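DTDP-4-dehydrorhamnose 3,5-epimerase (Sulfolobus tokodaii, PDB 2B9U) probably catalyses the epimerisation at C3' and C5' of dTDP-4-dehydro-6-deoxyglucose that yields dTDP-4-dehydro-beta-L-rhamnose on the way to dTDP-L-rhamnose. Local coordinates at residues A[1-6]-A[13-18]; A[40-45]-A[131-136]; A[121-126]-A[152-157]. One frame throughout, in Å; residues are numbered along the deposited sequence.

Contact 1: residues A[1-6]-A[13-18]; sequences MPFEFE and ILIKPK
Glu6 and Lys16 close a salt bridge of 2.8 Å from OE2 to NZ on the sheet face they share with Glu4 and Leu14. The ammonium comes in from above the carboxylate plane. The bend of Lys16 at chi3 (130°) carries CE and NZ to OE2, beside which CD already lies; OE1 of Glu4 stands 4.4 Å from the same NZ, too far for a second salt bridge but near enough that it may add some attraction. A glutamine in place of Glu6 would probably leave the Lys16 ammonium without its charged mate and its chain freer to turn. On the other face, CG1 of Ile15 packs on CD2 of Phe5 (3.6 Å), while CG2, anti to the backbone N, meets CD1 of Phe3 and also reaches CE2 of Phe5. The Phe5 ring also takes CG2 of Ile13 near its plane at one edge. Two hydrogen-bonded pairs, Glu4 with Lys16 and Glu6 with Leu14, set the register; the bond from Glu6 N to Leu14 O is 2.9 Å and nearly straight (169°). The Phe3 ring makes an edge-to-face contact with Phe36 of helix 33-37, and Ile13 and Ile15 bond through their backbones to strand 109-112. The axes of strand pieces 3-6 and 13-17 run at 161°, 4.6 Å apart at closest approach, as expected of the antiparallel beta hairpin of strands 3-9 and 12-22.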
loop_
_atom_site.group_PDB
_atom_site.type_symbol
_atom_site.label_atom_id
_atom_site.label_comp_id
_atom_site.label_asym_id
_atom_site.label_seq_id
_atom_site.Cartn_x
_atom_site.Cartn_y
_atom_site.Cartn_z
ATOM N N MET A 1 14.272 7.590 -13.328
ATOM C CA MET A 1 12.856 7.861 -13.782
ATOM C C MET A 1 11.784 6.718 -13.705
ATOM O O MET A 1 10.915 6.637 -14.572
ATOM C CB MET A 1 12.848 8.548 -15.168
ATOM C CG MET A 1 13.010 7.633 -16.404
ATOM S SD MET A 1 13.270 8.571 -17.953
ATOM C CE MET A 1 11.601 8.749 -18.627
ATOM N N PRO A 2 11.829 5.841 -12.679
ATOM C CA PRO A 2 10.529 5.251 -12.295
ATOM C C PRO A 2 9.664 6.278 -11.537
ATOM O O PRO A 2 8.436 6.141 -11.457
ATOM C CB PRO A 2 10.922 4.097 -11.360
ATOM C CG PRO A 2 12.408 3.924 -11.542
ATOM C CD PRO A 2 12.936 5.274 -11.889
ATOM N N PHE A 3 10.324 7.296 -10.983
ATOM C CA PHE A 3 9.668 8.380 -10.263
ATOM C C PHE A 3 10.247 9.749 -10.641
ATOM O O PHE A 3 11.408 9.859 -11.043
ATOM C CB PHE A 3 9.802 8.189 -8.747
ATOM C CG PHE A 3 9.354 6.839 -8.254
ATOM C CD1 PHE A 3 8.016 6.615 -7.915
ATOM C CD2 PHE A 3 10.268 5.796 -8.122
ATOM C CE1 PHE A 3 7.591 5.383 -7.455
ATOM C CE2 PHE A 3 9.848 4.534 -7.654
ATOM C CZ PHE A 3 8.503 4.330 -7.316
ATOM N N GLU A 4 9.418 10.782 -10.493
ATOM C CA GLU A 4 9.863 12.163 -10.479
ATOM C C GLU A 4 9.533 12.773 -9.125
ATOM O O GLU A 4 8.437 12.591 -8.618
ATOM C CB GLU A 4 9.197 12.955 -11.601
ATOM C CG GLU A 4 9.745 12.586 -12.970
ATOM C CD GLU A 4 9.502 13.654 -14.027
ATOM O OE1 GLU A 4 8.629 14.534 -13.835
ATOM O OE2 GLU A 4 10.198 13.599 -15.066
ATOM N N PHE A 5 10.501 13.491 -8.553
ATOM C CA PHE A 5 10.374 14.114 -7.239
ATOM C C PHE A 5 10.378 15.639 -7.349
ATOM O O PHE A 5 11.260 16.213 -7.987
ATOM C CB PHE A 5 11.521 13.656 -6.333
ATOM C CG PHE A 5 11.605 12.156 -6.159
ATOM C CD1 PHE A 5 12.316 11.372 -7.068
ATOM C CD2 PHE A 5 10.983 11.530 -5.077
ATOM C CE1 PHE A 5 12.399 9.985 -6.910
ATOM C CE2 PHE A 5 11.074 10.140 -4.900
ATOM C CZ PHE A 5 11.774 9.368 -5.830
ATOM N N GLU A 6 9.377 16.278 -6.738
ATOM C CA GLU A 6 9.281 17.734 -6.672
ATOM C C GLU A 6 9.251 18.241 -5.231
ATOM O O GLU A 6 8.398 17.828 -4.441
ATOM C CB GLU A 6 8.045 18.242 -7.421
ATOM C CG GLU A 6 7.783 17.490 -8.724
ATOM C CD GLU A 6 6.813 18.186 -9.668
ATOM O OE1 GLU A 6 5.947 18.957 -9.201
ATOM O OE2 GLU A 6 6.922 17.933 -10.896
ATOM N N ILE A 13 7.762 16.561 -0.175
ATOM C CA ILE A 13 8.120 16.140 -1.512
ATOM C C ILE A 13 6.921 15.498 -2.199
ATOM O O ILE A 13 6.235 14.658 -1.612
ATOM C CB ILE A 13 9.321 15.148 -1.515
ATOM C CG1 ILE A 13 10.572 15.799 -0.889
ATOM C CG2 ILE A 13 9.632 14.702 -2.936
ATOM C CD1 ILE A 13 11.824 14.945 -0.905
ATOM N N LEU A 14 6.662 15.915 -3.436
ATOM C CA LEU A 14 5.638 15.265 -4.251
ATOM C C LEU A 14 6.313 14.222 -5.125
ATOM O O LEU A 14 7.311 14.521 -5.792
ATOM C CB LEU A 14 4.865 16.284 -5.112
ATOM C CG LEU A 14 3.711 15.642 -5.893
ATOM C CD1 LEU A 14 2.369 15.968 -5.248
ATOM C CD2 LEU A 14 3.760 16.053 -7.351
ATOM N N ILE A 15 5.786 12.997 -5.097
ATOM C CA ILE A 15 6.322 11.895 -5.895
ATOM C C ILE A 15 5.356 11.531 -7.017
ATOM O O ILE A 15 4.149 11.353 -6.788
ATOM C CB ILE A 15 6.670 10.637 -5.035
ATOM C CG1 ILE A 15 7.628 10.996 -3.914
ATOM C CG2 ILE A 15 7.352 9.545 -5.874
ATOM C CD1 ILE A 15 6.986 11.020 -2.572
ATOM N N LYS A 16 5.897 11.398 -8.226
ATOM C CA LYS A 16 5.073 11.130 -9.397
ATOM C C LYS A 16 5.535 9.835 -10.020
ATOM O O LYS A 16 6.654 9.774 -10.526
ATOM C CB LYS A 16 5.216 12.248 -10.423
ATOM C CG LYS A 16 4.949 13.636 -9.908
ATOM C CD LYS A 16 5.545 14.652 -10.872
ATOM C CE LYS A 16 4.531 15.713 -11.239
ATOM N NZ LYS A 16 4.980 16.534 -12.425
ATOM N N PRO A 17 4.689 8.783 -9.959
ATOM C CA PRO A 17 5.080 7.475 -10.489
ATOM C C PRO A 17 4.784 7.321 -11.976
ATOM O O PRO A 17 4.096 8.147 -12.558
ATOM C CB PRO A 17 4.243 6.495 -9.645
ATOM C CG PRO A 17 2.983 7.264 -9.291
ATOM C CD PRO A 17 3.335 8.763 -9.368
ATOM N N LYS A 18 5.283 6.259 -12.590
ATOM C CA LYS A 18 4.958 6.001 -13.983
ATOM C C LYS A 18 3.882 4.946 -14.089
ATOM O O LYS A 18 4.022 3.859 -13.541
ATOM C CB LYS A 18 6.194 5.571 -14.768
ATOM C CG LYS A 18 6.904 6.734 -15.428
ATOM C CD LYS A 18 7.611 6.244 -16.701
ATOM C CE LYS A 18 8.433 7.346 -17.295
ATOM N NZ LYS A 18 9.605 7.655 -16.438
HETATM O O HOH W 1 6.831 4.238 -10.699
#

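Contact 2: residues A[40-45]-A[131-136]; sequences RIPNVI and FITHNE
Ile45 meets the 131-136 segment along its CB-CG1-CD1 branch, beginning beside a straight backbone bond from Ile45 N to Ile132 O (2.7 Å, 173° at the hydrogen). CB lies 4.1 Å from that same Ile132 O. CG1, held between the backbone N and the carbonyl carbon (chi1 52°), passes 3.3 Å from Ile132 O and also faces the carbonyl carbon of Thr133. From there CD1 reaches the loop that follows the strand, 3.4 Å from the carbonyl carbon of Asn135, with CG2 of Ile132 and CG of Glu136 as further neighbours. Val44 sends its CG2 instead to CB of Phe131. At the other end Pro42 puts CG 3.4 Å from CE1 of His134, the two side chains crossing at about a right angle. The imidazole is tied in its own plane to the Thr133 hydroxyl, ND1 to OG1 2.7 Å, a bond that limits its rotation. A water bridges the backbones where they part, donating to Asn43 O and accepting from His134 N. Around this junction, strand 44-52 lies beside strand 126-133, whose other flank bonds to strand 70-75 through Phe131 and Thr133. Trp111 of strand 109-112 packs on Pro42, Thr133 and His134, while Glu136 OE2 accepts a hydrogen bond from the backbone N of Glu34, in helix 33-37 of the second subunit.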
loop_
_atom_site.group_PDB
_atom_site.type_symbol
_atom_site.label_atom_id
_atom_site.label_comp_id
_atom_site.label_asym_id
_atom_site.label_seq_id
_atom_site.Cartn_x
_atom_site.Cartn_y
_atom_site.Cartn_z
ATOM N N ARG A 40 16.305 10.514 0.388
ATOM C CA ARG A 40 16.364 10.669 1.847
ATOM C C ARG A 40 15.081 10.228 2.577
ATOM O O ARG A 40 14.862 10.584 3.740
ATOM C CB ARG A 40 16.781 12.101 2.237
ATOM C CG ARG A 40 18.286 12.385 2.050
ATOM C CD ARG A 40 18.570 13.833 1.608
ATOM N NE ARG A 40 18.745 13.893 0.156
ATOM C CZ ARG A 40 17.831 14.299 -0.723
ATOM N NH1 ARG A 40 16.635 14.742 -0.328
ATOM N NH2 ARG A 40 18.123 14.261 -2.017
ATOM N N ILE A 41 14.255 9.432 1.898
ATOM C CA ILE A 41 13.082 8.808 2.534
ATOM C C ILE A 41 13.486 7.421 3.062
ATOM O O ILE A 41 13.985 6.592 2.294
ATOM C CB ILE A 41 11.863 8.734 1.555
ATOM C CG1 ILE A 41 11.546 10.133 0.989
ATOM C CG2 ILE A 41 10.633 8.076 2.236
ATOM C CD1 ILE A 41 10.531 10.160 -0.155
ATOM N N PRO A 42 13.303 7.173 4.376
ATOM C CA PRO A 42 13.754 5.916 4.977
ATOM C C PRO A 42 12.783 4.739 4.796
ATOM O O PRO A 42 11.790 4.855 4.064
ATOM C CB PRO A 42 13.874 6.277 6.459
ATOM C CG PRO A 42 12.752 7.225 6.671
ATOM C CD PRO A 42 12.690 8.055 5.386
ATOM N N ASN A 43 13.079 3.613 5.454
ATOM C CA ASN A 43 12.271 2.396 5.304
ATOM C C ASN A 43 10.859 2.566 5.857
ATOM O O ASN A 43 10.646 3.205 6.886
ATOM C CB ASN A 43 12.955 1.167 5.938
ATOM C CG ASN A 43 14.250 0.756 5.223
ATOM O OD1 ASN A 43 15.065 0.017 5.777
ATOM N ND2 ASN A 43 14.439 1.220 4.009
ATOM N N VAL A 44 9.898 2.003 5.140
ATOM C CA VAL A 44 8.526 1.916 5.613
ATOM C C VAL A 44 8.446 0.862 6.721
ATOM O O VAL A 44 8.981 -0.236 6.581
ATOM C CB VAL A 44 7.544 1.591 4.444
ATOM C CG1 VAL A 44 6.122 1.374 4.959
ATOM C CG2 VAL A 44 7.550 2.737 3.388
ATOM N N ILE A 45 7.782 1.206 7.823
ATOM C CA ILE A 45 7.687 0.310 8.971
ATOM C C ILE A 45 6.253 -0.134 9.280
ATOM O O ILE A 45 6.045 -1.133 9.978
ATOM C CB ILE A 45 8.389 0.907 10.228
ATOM C CG1 ILE A 45 7.901 2.328 10.551
ATOM C CG2 ILE A 45 9.906 1.002 9.983
ATOM C CD1 ILE A 45 6.557 2.440 11.235
ATOM N N PHE A 131 1.901 5.116 3.954
ATOM C CA PHE A 131 3.135 4.379 4.200
ATOM C C PHE A 131 3.879 5.118 5.292
ATOM O O PHE A 131 4.231 6.297 5.123
ATOM C CB PHE A 131 3.992 4.244 2.946
ATOM C CG PHE A 131 3.271 3.634 1.782
ATOM C CD1 PHE A 131 3.069 2.259 1.716
ATOM C CD2 PHE A 131 2.806 4.434 0.742
ATOM C CE1 PHE A 131 2.401 1.692 0.623
ATOM C CE2 PHE A 131 2.132 3.884 -0.341
ATOM C CZ PHE A 131 1.935 2.506 -0.402
ATOM N N ILE A 132 4.079 4.445 6.424
ATOM C CA ILE A 132 4.572 5.111 7.647
ATOM C C ILE A 132 6.021 4.731 7.915
ATOM O O ILE A 132 6.390 3.541 7.881
ATOM C CB ILE A 132 3.627 4.842 8.875
ATOM C CG1 ILE A 132 2.280 5.519 8.650
ATOM C CG2 ILE A 132 4.213 5.357 10.224
ATOM C CD1 ILE A 132 1.145 4.861 9.392
ATOM N N THR A 133 6.853 5.751 8.124
ATOM C CA THR A 133 8.280 5.556 8.376
ATOM C C THR A 133 8.598 5.999 9.799
ATOM O O THR A 133 7.752 6.604 10.473
ATOM C CB THR A 133 9.169 6.336 7.365
ATOM O OG1 THR A 133 9.120 7.736 7.662
ATOM C CG2 THR A 133 8.718 6.098 5.897
ATOM N N HIS A 134 9.802 5.658 10.255
ATOM C CA HIS A 134 10.378 6.089 11.551
ATOM C C HIS A 134 9.909 5.294 12.762
ATOM O O HIS A 134 10.712 4.616 13.412
ATOM C CB HIS A 134 10.195 7.601 11.798
ATOM C CG HIS A 134 11.052 8.464 10.933
ATOM N ND1 HIS A 134 10.826 8.615 9.582
ATOM C CD2 HIS A 134 12.129 9.237 11.226
ATOM C CE1 HIS A 134 11.722 9.448 9.077
ATOM N NE2 HIS A 134 12.528 9.835 10.052
ATOM N N ASN A 135 8.621 5.375 13.063
ATOM C CA ASN A 135 8.051 4.756 14.253
ATOM C C ASN A 135 6.624 4.320 14.054
ATOM O O ASN A 135 5.854 4.993 13.374
ATOM C CB ASN A 135 8.102 5.721 15.428
ATOM C CG ASN A 135 9.496 5.886 15.959
ATOM O OD1 ASN A 135 10.114 4.920 16.421
ATOM N ND2 ASN A 135 10.022 7.096 15.859
ATOM N N GLU A 136 6.270 3.199 14.669
ATOM C CA GLU A 136 4.921 2.678 14.591
ATOM C C GLU A 136 3.915 3.540 15.355
ATOM O O GLU A 136 4.281 4.501 16.038
ATOM C CB GLU A 136 4.889 1.239 15.104
ATOM C CG GLU A 136 5.681 0.281 14.246
ATOM C CD GLU A 136 5.599 -1.159 14.728
ATOM O OE1 GLU A 136 4.721 -1.483 15.576
ATOM O OE2 GLU A 136 6.431 -1.963 14.254
HETATM O O HOH W 2 11.864 4.370 8.838
#

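Contact 3: residues A[121-126]-A[152-157]; sequences QALEDS and WPIKEV
The side-chain amide of Gln121 and the indole of Trp152 are the flat groups of this contact. Against one face of the amide lies CB of Ile154, 3.6 Å from CD of Gln121. The amide also uses both its polar atoms on that residue: OE1 accepts from Ile154 N at 3.0 Å, and NE2 donates to Ile154 O at 3.1 Å. This two-point grip of a glutamine on a backbone joins the end of strand 116-122, part of the five-stranded antiparallel sheet of the jelly-roll-like barrel, to the loop that follows strand 142-144. The carbonyl of Ile154 lies at the NE2 edge of the amide, only 7° out of its plane, whereas the N-H of Ile154 meets OE1 tilted from the carbonyl plane. The six-membered ring of the indole meets Gln121, whose backbone N stands oblique to it; CE3 of Trp152 lies 3.6 Å from CB of Gln121. At the far edge of the indole, NE1 is hydrogen-bonded to the carbonyl of Tyr147, which helps to fix the turn of the ring.

An extended chain puts the amide in place, with CG of Gln121 anti to the backbone N (chi1 -175°) and the chain still extended to CD. Both bonds are close to straight at the hydrogen, the one from NE2 at 167°. The buried glutamine has a further partner, since NE2 is also hydrogen-bonded to Gly55 O; the amide thus links the loop to a second piece of backbone. A methyl of Val157, CG2, packs against NE2. Apolar contacts extend the join: CD2 of Leu123 touches CG of Pro153, their side chains crossing at about a right angle. The CD1 methyl of Ile154 rests 3.4 Å from the carbonyl oxygen of Ala122 and 3.6 Å from CA of Leu123.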
loop_
_atom_site.group_PDB
_atom_site.type_symbol
_atom_site.label_atom_id
_atom_site.label_comp_id
_atom_site.label_asym_id
_atom_site.label_seq_id
_atom_site.Cartn_x
_atom_site.Cartn_y
_atom_site.Cartn_z
ATOM N N GLN A 121 -9.155 16.414 3.471
ATOM C CA GLN A 121 -10.572 16.228 3.221
ATOM C C GLN A 121 -10.801 15.355 1.982
ATOM O O GLN A 121 -10.174 15.559 0.930
ATOM C CB GLN A 121 -11.313 17.559 3.086
ATOM C CG GLN A 121 -12.831 17.371 2.943
ATOM C CD GLN A 121 -13.601 18.665 3.018
ATOM O OE1 GLN A 121 -13.267 19.648 2.352
ATOM N NE2 GLN A 121 -14.651 18.668 3.816
ATOM N N ALA A 122 -11.681 14.366 2.123
ATOM C CA ALA A 122 -12.101 13.563 0.975
ATOM C C ALA A 122 -13.004 14.410 0.067
ATOM O O ALA A 122 -14.031 14.940 0.512
ATOM C CB ALA A 122 -12.796 12.277 1.438
ATOM N N LEU A 123 -12.585 14.561 -1.195
ATOM C CA LEU A 123 -13.307 15.345 -2.187
ATOM C C LEU A 123 -14.380 14.480 -2.858
ATOM O O LEU A 123 -15.402 14.966 -3.343
ATOM C CB LEU A 123 -12.317 15.946 -3.218
ATOM C CG LEU A 123 -11.205 16.833 -2.635
ATOM C CD1 LEU A 123 -10.288 17.375 -3.709
ATOM C CD2 LEU A 123 -11.746 18.002 -1.790
ATOM N N GLU A 124 -14.105 13.184 -2.861
ATOM C CA GLU A 124 -14.981 12.127 -3.308
ATOM C C GLU A 124 -14.786 11.070 -2.236
ATOM O O GLU A 124 -13.870 11.187 -1.404
ATOM C CB GLU A 124 -14.467 11.526 -4.634
ATOM C CG GLU A 124 -14.606 12.369 -5.876
ATOM C CD GLU A 124 -14.018 11.688 -7.123
ATOM O OE1 GLU A 124 -13.855 10.435 -7.153
ATOM O OE2 GLU A 124 -13.706 12.423 -8.089
ATOM N N ASP A 125 -15.606 10.027 -2.280
ATOM C CA ASP A 125 -15.362 8.796 -1.520
ATOM C C ASP A 125 -13.979 8.325 -1.913
ATOM O O ASP A 125 -13.720 8.138 -3.107
ATOM C CB ASP A 125 -16.381 7.712 -1.892
ATOM C CG ASP A 125 -17.727 7.881 -1.193
ATOM O OD1 ASP A 125 -17.980 8.936 -0.575
ATOM O OD2 ASP A 125 -18.539 6.930 -1.269
ATOM N N SER A 126 -13.095 8.161 -0.927
ATOM C CA SER A 126 -11.663 7.926 -1.176
ATOM C C SER A 126 -11.012 6.851 -0.306
ATOM O O SER A 126 -11.286 6.751 0.899
ATOM C CB SER A 126 -10.856 9.211 -0.956
ATOM O OG SER A 126 -11.258 10.227 -1.839
ATOM N N TRP A 152 -11.184 24.294 4.235
ATOM C CA TRP A 152 -11.506 23.100 3.456
ATOM C C TRP A 152 -12.617 23.431 2.463
ATOM O O TRP A 152 -13.497 24.227 2.787
ATOM C CB TRP A 152 -11.975 21.982 4.395
ATOM C CG TRP A 152 -10.937 21.571 5.437
ATOM C CD1 TRP A 152 -10.956 21.855 6.774
ATOM C CD2 TRP A 152 -9.745 20.815 5.207
ATOM N NE1 TRP A 152 -9.851 21.330 7.389
ATOM C CE2 TRP A 152 -9.091 20.675 6.455
ATOM C CE3 TRP A 152 -9.167 20.233 4.071
ATOM C CZ2 TRP A 152 -7.889 19.975 6.599
ATOM C CZ3 TRP A 152 -7.969 19.539 4.216
ATOM C CH2 TRP A 152 -7.341 19.422 5.471
ATOM N N PRO A 153 -12.583 22.824 1.256
ATOM C CA PRO A 153 -13.576 23.193 0.221
ATOM C C PRO A 153 -15.006 22.656 0.406
ATOM O O PRO A 153 -15.964 23.300 -0.036
ATOM C CB PRO A 153 -12.952 22.667 -1.080
ATOM C CG PRO A 153 -12.054 21.554 -0.649
ATOM C CD PRO A 153 -11.619 21.818 0.776
ATOM N N ILE A 154 -15.164 21.503 1.048
ATOM C CA ILE A 154 -16.496 20.914 1.223
ATOM C C ILE A 154 -17.087 21.328 2.564
ATOM O O ILE A 154 -16.431 21.227 3.613
ATOM C CB ILE A 154 -16.493 19.383 1.010
ATOM C CG1 ILE A 154 -16.118 19.062 -0.441
ATOM C CG2 ILE A 154 -17.863 18.764 1.356
ATOM C CD1 ILE A 154 -15.711 17.627 -0.669
ATOM N N LYS A 155 -18.331 21.798 2.492
ATOM C CA LYS A 155 -19.064 22.409 3.584
ATOM C C LYS A 155 -19.629 21.348 4.525
ATOM O O LYS A 155 -19.645 21.529 5.748
ATOM C CB LYS A 155 -20.213 23.232 2.974
ATOM C CG LYS A 155 -20.937 24.198 3.898
ATOM C CD LYS A 155 -21.783 25.167 3.043
ATOM C CE LYS A 155 -20.887 26.232 2.339
ATOM N NZ LYS A 155 -21.173 26.403 0.864
ATOM N N GLU A 156 -20.083 20.237 3.952
ATOM C CA GLU A 156 -20.634 19.128 4.737
ATOM C C GLU A 156 -19.498 18.278 5.292
ATOM O O GLU A 156 -19.258 17.167 4.845
ATOM C CB GLU A 156 -21.605 18.284 3.902
ATOM C CG GLU A 156 -22.660 19.087 3.112
ATOM C CD GLU A 156 -22.073 19.907 1.958
ATOM O OE1 GLU A 156 -20.973 19.564 1.462
ATOM O OE2 GLU A 156 -22.720 20.903 1.546
ATOM N N VAL A 157 -18.803 18.835 6.277
ATOM C CA VAL A 157 -17.666 18.191 6.918
ATOM C C VAL A 157 -18.126 17.031 7.816
ATOM O O VAL A 157 -19.056 17.191 8.625
ATOM C CB VAL A 157 -16.852 19.226 7.735
ATOM C CG1 VAL A 157 -15.924 18.551 8.769
ATOM C CG2 VAL A 157 -16.078 20.178 6.805
#

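In the fold
Contact 1 closes first along the chain, as a local hairpin, before contact 2 opens; the segments of contacts 2 and 3 then alternate, so the two cross. Contacts 1 and 2 both reach the seven-stranded antiparallel sheet, with centres about 18 Å apart and nearest atoms about 4 Å apart. Contact 3 joins an end of the five-stranded sheet to a loop and lies on the opposite side of the chain's centre from contact 2, about 27 Å between centres; strands 116-122 and 126-133, consecutive in sequence, carry the chain from one to the other. Together they sample both sheets of the flattened barrel, with contact 2 alone reaching the second subunit of the homodimer.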